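Local coordinates for rhamnosidase B (Bacillus sp., PDB 2OKX), which probably hydrolyses terminal alpha-L-rhamnose residues from rhamnosides, as an alpha-L-rhamnosidase of glycoside hydrolase family 78, at residues A[418-431]-A[512-524]. Numbering follows the deposited sequence.
Sequences NAILPVPEPGVLPV and VRGNSAPVKLHEI. With CA (calcium ion), chain C.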
loop_
_atom_site.group_PDB
_atom_site.type_symbol
_atom_site.label_atom_id
_atom_site.label_comp_id
_atom_site.label_asym_id
_atom_site.label_seq_id
_atom_site.Cartn_x
_atom_site.Cartn_y
_atom_site.Cartn_z
ATOM N N ASN A 418 -28.020 -9.791 12.557
ATOM C CA ASN A 418 -28.638 -9.766 11.232
ATOM C C ASN A 418 -27.928 -8.783 10.311
ATOM O O ASN A 418 -27.982 -8.914 9.088
ATOM C CB ASN A 418 -30.114 -9.354 11.331
ATOM C CG ASN A 418 -30.983 -10.413 11.986
ATOM O OD1 ASN A 418 -32.109 -10.129 12.408
ATOM N ND2 ASN A 418 -30.479 -11.638 12.060
ATOM N N ALA A 419 -27.266 -7.792 10.901
ATOM C CA ALA A 419 -26.568 -6.777 10.122
ATOM C C ALA A 419 -25.444 -7.330 9.249
ATOM O O ALA A 419 -25.087 -6.726 8.239
ATOM C CB ALA A 419 -26.020 -5.692 11.055
ATOM N N ILE A 420 -24.888 -8.476 9.624
ATOM C CA ILE A 420 -23.798 -9.050 8.839
ATOM C C ILE A 420 -24.191 -10.330 8.113
ATOM O O ILE A 420 -23.333 -11.015 7.562
ATOM C CB ILE A 420 -22.582 -9.371 9.722
ATOM C CG1 ILE A 420 -22.978 -10.393 10.792
ATOM C CG2 ILE A 420 -22.049 -8.093 10.352
ATOM C CD1 ILE A 420 -21.795 -11.061 11.478
ATOM N N LEU A 421 -25.484 -10.642 8.113
ATOM C CA LEU A 421 -25.988 -11.852 7.466
ATOM C C LEU A 421 -26.820 -11.552 6.223
ATOM O O LEU A 421 -27.545 -10.557 6.171
ATOM C CB LEU A 421 -26.844 -12.652 8.457
ATOM C CG LEU A 421 -26.147 -13.149 9.729
ATOM C CD1 LEU A 421 -27.157 -13.817 10.644
ATOM C CD2 LEU A 421 -25.037 -14.126 9.359
ATOM N N PRO A 422 -26.713 -12.402 5.191
ATOM C CA PRO A 422 -27.496 -12.173 3.975
ATOM C C PRO A 422 -28.905 -12.732 4.178
ATOM O O PRO A 422 -29.266 -13.769 3.618
ATOM C CB PRO A 422 -26.701 -12.926 2.911
ATOM C CG PRO A 422 -26.157 -14.093 3.679
ATOM C CD PRO A 422 -25.712 -13.465 4.988
ATOM N N VAL A 423 -29.685 -12.034 5.003
ATOM C CA VAL A 423 -31.060 -12.425 5.323
ATOM C C VAL A 423 -31.984 -11.218 5.178
ATOM O O VAL A 423 -31.524 -10.078 5.153
ATOM C CB VAL A 423 -31.176 -12.959 6.778
ATOM C CG1 VAL A 423 -30.325 -14.207 6.947
ATOM C CG2 VAL A 423 -30.736 -11.888 7.777
ATOM N N PRO A 424 -33.302 -11.453 5.078
ATOM C CA PRO A 424 -34.246 -10.341 4.936
ATOM C C PRO A 424 -34.425 -9.462 6.175
ATOM O O PRO A 424 -34.637 -8.258 6.046
ATOM C CB PRO A 424 -35.543 -11.040 4.521
ATOM C CG PRO A 424 -35.428 -12.382 5.182
ATOM C CD PRO A 424 -33.990 -12.748 4.911
ATOM N N GLU A 425 -34.341 -10.054 7.365
ATOM C CA GLU A 425 -34.517 -9.293 8.603
ATOM C C GLU A 425 -33.313 -8.406 8.903
ATOM O O GLU A 425 -32.177 -8.876 8.948
ATOM C CB GLU A 425 -34.752 -10.230 9.797
ATOM C CG GLU A 425 -35.854 -11.265 9.578
ATOM C CD GLU A 425 -35.304 -12.623 9.173
ATOM O OE1 GLU A 425 -34.317 -12.662 8.409
ATOM O OE2 GLU A 425 -35.865 -13.650 9.609
ATOM N N PRO A 426 -33.546 -7.100 9.107
ATOM C CA PRO A 426 -32.431 -6.197 9.400
ATOM C C PRO A 426 -31.975 -6.291 10.853
ATOM O O PRO A 426 -32.639 -6.903 11.690
ATOM C CB PRO A 426 -33.012 -4.825 9.074
ATOM C CG PRO A 426 -34.451 -4.983 9.493
ATOM C CD PRO A 426 -34.801 -6.346 8.921
ATOM N N GLY A 427 -30.824 -5.692 11.134
ATOM C CA GLY A 427 -30.310 -5.678 12.488
ATOM C C GLY A 427 -30.703 -4.333 13.070
ATOM O O GLY A 427 -30.406 -3.296 12.485
ATOM N N VAL A 428 -31.386 -4.343 14.207
ATOM C CA VAL A 428 -31.820 -3.104 14.839
ATOM C C VAL A 428 -30.825 -2.692 15.913
ATOM O O VAL A 428 -30.634 -3.388 16.906
ATOM C CB VAL A 428 -33.222 -3.266 15.466
ATOM C CG1 VAL A 428 -33.714 -1.927 16.024
ATOM C CG2 VAL A 428 -34.193 -3.790 14.416
ATOM N N LEU A 429 -30.187 -1.549 15.701
ATOM C CA LEU A 429 -29.199 -1.044 16.639
ATOM C C LEU A 429 -29.833 -0.339 17.822
ATOM O O LEU A 429 -30.805 0.400 17.672
ATOM C CB LEU A 429 -28.242 -0.082 15.927
ATOM C CG LEU A 429 -27.084 -0.676 15.112
ATOM C CD1 LEU A 429 -27.563 -1.828 14.258
ATOM C CD2 LEU A 429 -26.469 0.419 14.245
ATOM N N PRO A 430 -29.291 -0.568 19.025
ATOM C CA PRO A 430 -29.835 0.078 20.214
ATOM C C PRO A 430 -29.517 1.566 20.175
ATOM O O PRO A 430 -28.479 1.980 19.649
ATOM C CB PRO A 430 -29.110 -0.634 21.349
ATOM C CG PRO A 430 -27.767 -0.921 20.746
ATOM C CD PRO A 430 -28.154 -1.439 19.374
ATOM N N VAL A 431 -30.424 2.368 20.714
ATOM C CA VAL A 431 -30.225 3.806 20.772
ATOM C C VAL A 431 -29.923 4.139 22.224
ATOM O O VAL A 431 -30.719 3.841 23.114
ATOM C CB VAL A 431 -31.487 4.573 20.340
ATOM C CG1 VAL A 431 -31.248 6.070 20.463
ATOM C CG2 VAL A 431 -31.851 4.211 18.914
ATOM N N VAL A 512 -22.407 4.707 14.952
ATOM C CA VAL A 512 -23.609 5.459 14.607
ATOM C C VAL A 512 -23.827 6.568 15.632
ATOM O O VAL A 512 -23.886 6.302 16.833
ATOM C CB VAL A 512 -24.841 4.524 14.585
ATOM C CG1 VAL A 512 -26.079 5.283 14.108
ATOM C CG2 VAL A 512 -24.562 3.327 13.678
ATOM N N ARG A 513 -23.949 7.802 15.151
ATOM C CA ARG A 513 -24.129 8.954 16.033
ATOM C C ARG A 513 -25.265 9.903 15.623
ATOM O O ARG A 513 -25.649 9.974 14.456
ATOM C CB ARG A 513 -22.839 9.784 16.083
ATOM C CG ARG A 513 -21.526 9.018 15.894
ATOM C CD ARG A 513 -20.355 10.003 15.871
ATOM N NE ARG A 513 -19.093 9.404 15.430
ATOM C CZ ARG A 513 -18.242 8.762 16.225
ATOM N NH1 ARG A 513 -18.503 8.624 17.519
ATOM N NH2 ARG A 513 -17.125 8.259 15.718
ATOM N N GLY A 514 -25.777 10.639 16.607
ATOM C CA GLY A 514 -26.816 11.632 16.374
ATOM C C GLY A 514 -28.191 11.214 15.886
ATOM O O GLY A 514 -28.962 12.059 15.423
ATOM N N ASN A 515 -28.519 9.932 15.981
ATOM C CA ASN A 515 -29.828 9.471 15.539
ATOM C C ASN A 515 -30.781 9.493 16.722
ATOM O O ASN A 515 -30.426 9.066 17.818
ATOM C CB ASN A 515 -29.733 8.050 14.988
ATOM C CG ASN A 515 -29.151 7.090 15.989
ATOM O OD1 ASN A 515 -28.038 7.290 16.472
ATOM N ND2 ASN A 515 -29.902 6.043 16.319
ATOM N N SER A 516 -31.987 9.998 16.497
ATOM C CA SER A 516 -32.996 10.070 17.546
ATOM C C SER A 516 -33.787 8.766 17.577
ATOM O O SER A 516 -34.068 8.215 18.646
ATOM C CB SER A 516 -33.937 11.251 17.281
ATOM O OG SER A 516 -34.394 11.241 15.937
ATOM N N ALA A 517 -34.132 8.277 16.392
ATOM C CA ALA A 517 -34.883 7.039 16.252
ATOM C C ALA A 517 -33.916 5.900 15.950
ATOM O O ALA A 517 -32.787 6.130 15.517
ATOM C CB ALA A 517 -35.901 7.178 15.128
ATOM N N PRO A 518 -34.347 4.650 16.175
ATOM C CA PRO A 518 -33.466 3.512 15.907
ATOM C C PRO A 518 -33.043 3.370 14.453
ATOM O O PRO A 518 -33.794 3.696 13.531
ATOM C CB PRO A 518 -34.282 2.316 16.403
ATOM C CG PRO A 518 -35.697 2.767 16.240
ATOM C CD PRO A 518 -35.641 4.199 16.717
ATOM N N VAL A 519 -31.821 2.889 14.260
ATOM C CA VAL A 519 -31.279 2.670 12.930
ATOM C C VAL A 519 -31.395 1.181 12.611
ATOM O O VAL A 519 -31.093 0.336 13.449
ATOM C CB VAL A 519 -29.789 3.084 12.859
ATOM C CG1 VAL A 519 -29.161 2.585 11.555
ATOM C CG2 VAL A 519 -29.666 4.596 12.956
ATOM N N LYS A 520 -31.857 0.866 11.406
ATOM C CA LYS A 520 -31.983 -0.522 10.987
ATOM C C LYS A 520 -30.883 -0.807 9.978
ATOM O O LYS A 520 -30.894 -0.276 8.867
ATOM C CB LYS A 520 -33.344 -0.779 10.341
ATOM C CG LYS A 520 -34.515 -0.665 11.291
ATOM C CD LYS A 520 -35.814 -0.984 10.575
ATOM C CE LYS A 520 -37.005 -0.842 11.506
ATOM N NZ LYS A 520 -38.278 -1.147 10.800
ATOM N N LEU A 521 -29.931 -1.644 10.365
ATOM C CA LEU A 521 -28.835 -1.982 9.473
ATOM C C LEU A 521 -29.206 -3.253 8.713
ATOM O O LEU A 521 -29.255 -4.341 9.290
ATOM C CB LEU A 521 -27.548 -2.169 10.285
ATOM C CG LEU A 521 -26.219 -2.368 9.545
ATOM C CD1 LEU A 521 -26.053 -1.326 8.445
ATOM C CD2 LEU A 521 -25.075 -2.269 10.549
ATOM N N HIS A 522 -29.499 -3.102 7.424
ATOM C CA HIS A 522 -29.870 -4.236 6.587
ATOM C C HIS A 522 -28.661 -5.087 6.238
ATOM O O HIS A 522 -28.768 -6.306 6.128
ATOM C CB HIS A 522 -30.570 -3.762 5.311
ATOM C CG HIS A 522 -31.984 -3.322 5.538
ATOM N ND1 HIS A 522 -32.305 -2.097 6.081
ATOM C CD2 HIS A 522 -33.158 -3.970 5.352
ATOM C CE1 HIS A 522 -33.616 -2.008 6.222
ATOM N NE2 HIS A 522 -34.157 -3.131 5.787
ATOM N N GLU A 523 -27.518 -4.440 6.052
ATOM C CA GLU A 523 -26.280 -5.150 5.759
ATOM C C GLU A 523 -25.057 -4.248 5.718
ATOM O O GLU A 523 -25.133 -3.082 5.320
ATOM C CB GLU A 523 -26.378 -5.922 4.440
ATOM C CG GLU A 523 -26.721 -5.092 3.219
ATOM C CD GLU A 523 -26.786 -5.940 1.961
ATOM O OE1 GLU A 523 -27.362 -7.044 2.026
ATOM O OE2 GLU A 523 -26.271 -5.510 0.907
ATOM N N ILE A 524 -23.939 -4.804 6.170
ATOM C CA ILE A 524 -22.651 -4.128 6.168
ATOM C C ILE A 524 -21.757 -5.213 5.575
ATOM O O ILE A 524 -21.830 -6.378 5.978
ATOM C CB ILE A 524 -22.205 -3.725 7.607
ATOM C CG1 ILE A 524 -20.794 -3.128 7.578
ATOM C CG2 ILE A 524 -22.256 -4.915 8.535
ATOM C CD1 ILE A 524 -20.672 -1.834 6.785
HETATM CA CA CA C . -30.495 -7.848 4.960
HETATM O O HOH W 1 -29.930 -8.545 7.094
HETATM O O HOH W 2 -28.589 -8.859 4.101
HETATM O O HOH W 3 -30.305 2.650 16.524
HETATM O O HOH W 4 -28.090 3.643 17.460
HETATM O O HOH W 5 -32.452 -6.714 5.763
#
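A short antiparallel pairing at the edge of strand 520-528 in the concanavalin-like domain, with a calcium ion at one end, joins G427-L429 to V519-L521. G427 and L521 form the hydrogen-bonded pair: G427 N reaches L521 O at 2.8 Å from above the carbonyl plane, while L521 N meets G427 O within it. Past the non-hydrogen-bonded pair V428-K520, L429 N gives V519 O a nearly linear bond of 3.1 Å, and a water bridges L429 O to V519 N. Beyond the bulge formed by H522 and E523 opposite E454 comes a weak bond, I524 N to A419 O.

The calcium ties the loop to the bulge: V423 O binds it at 2.5 Å and H522 O at 2.6 Å; three waters and two atoms from elsewhere in the structure complete the shell. One of these waters also donates to L421 O and to E523 OE1, while OE2 of the same carboxylate forms a salt bridge with K202. P426 CB sits 3.8 Å over the centre of the H522 ring, a CH-pi contact; CG of H522 lies anti to the carbonyl carbon (chi1 -75°), which brings the ring back to P426 although its CB points away. With an alanine here, P426 CB would probably lose the flat surface it rests on, opening a gap beside K520. On the buried side A419 CB packs 3.6 Å from L521 CD2, and L429 CD2 meets V512 CG2. With V423 O and H522 O on one ion, loop and bulge are fixed together through main-chain atoms.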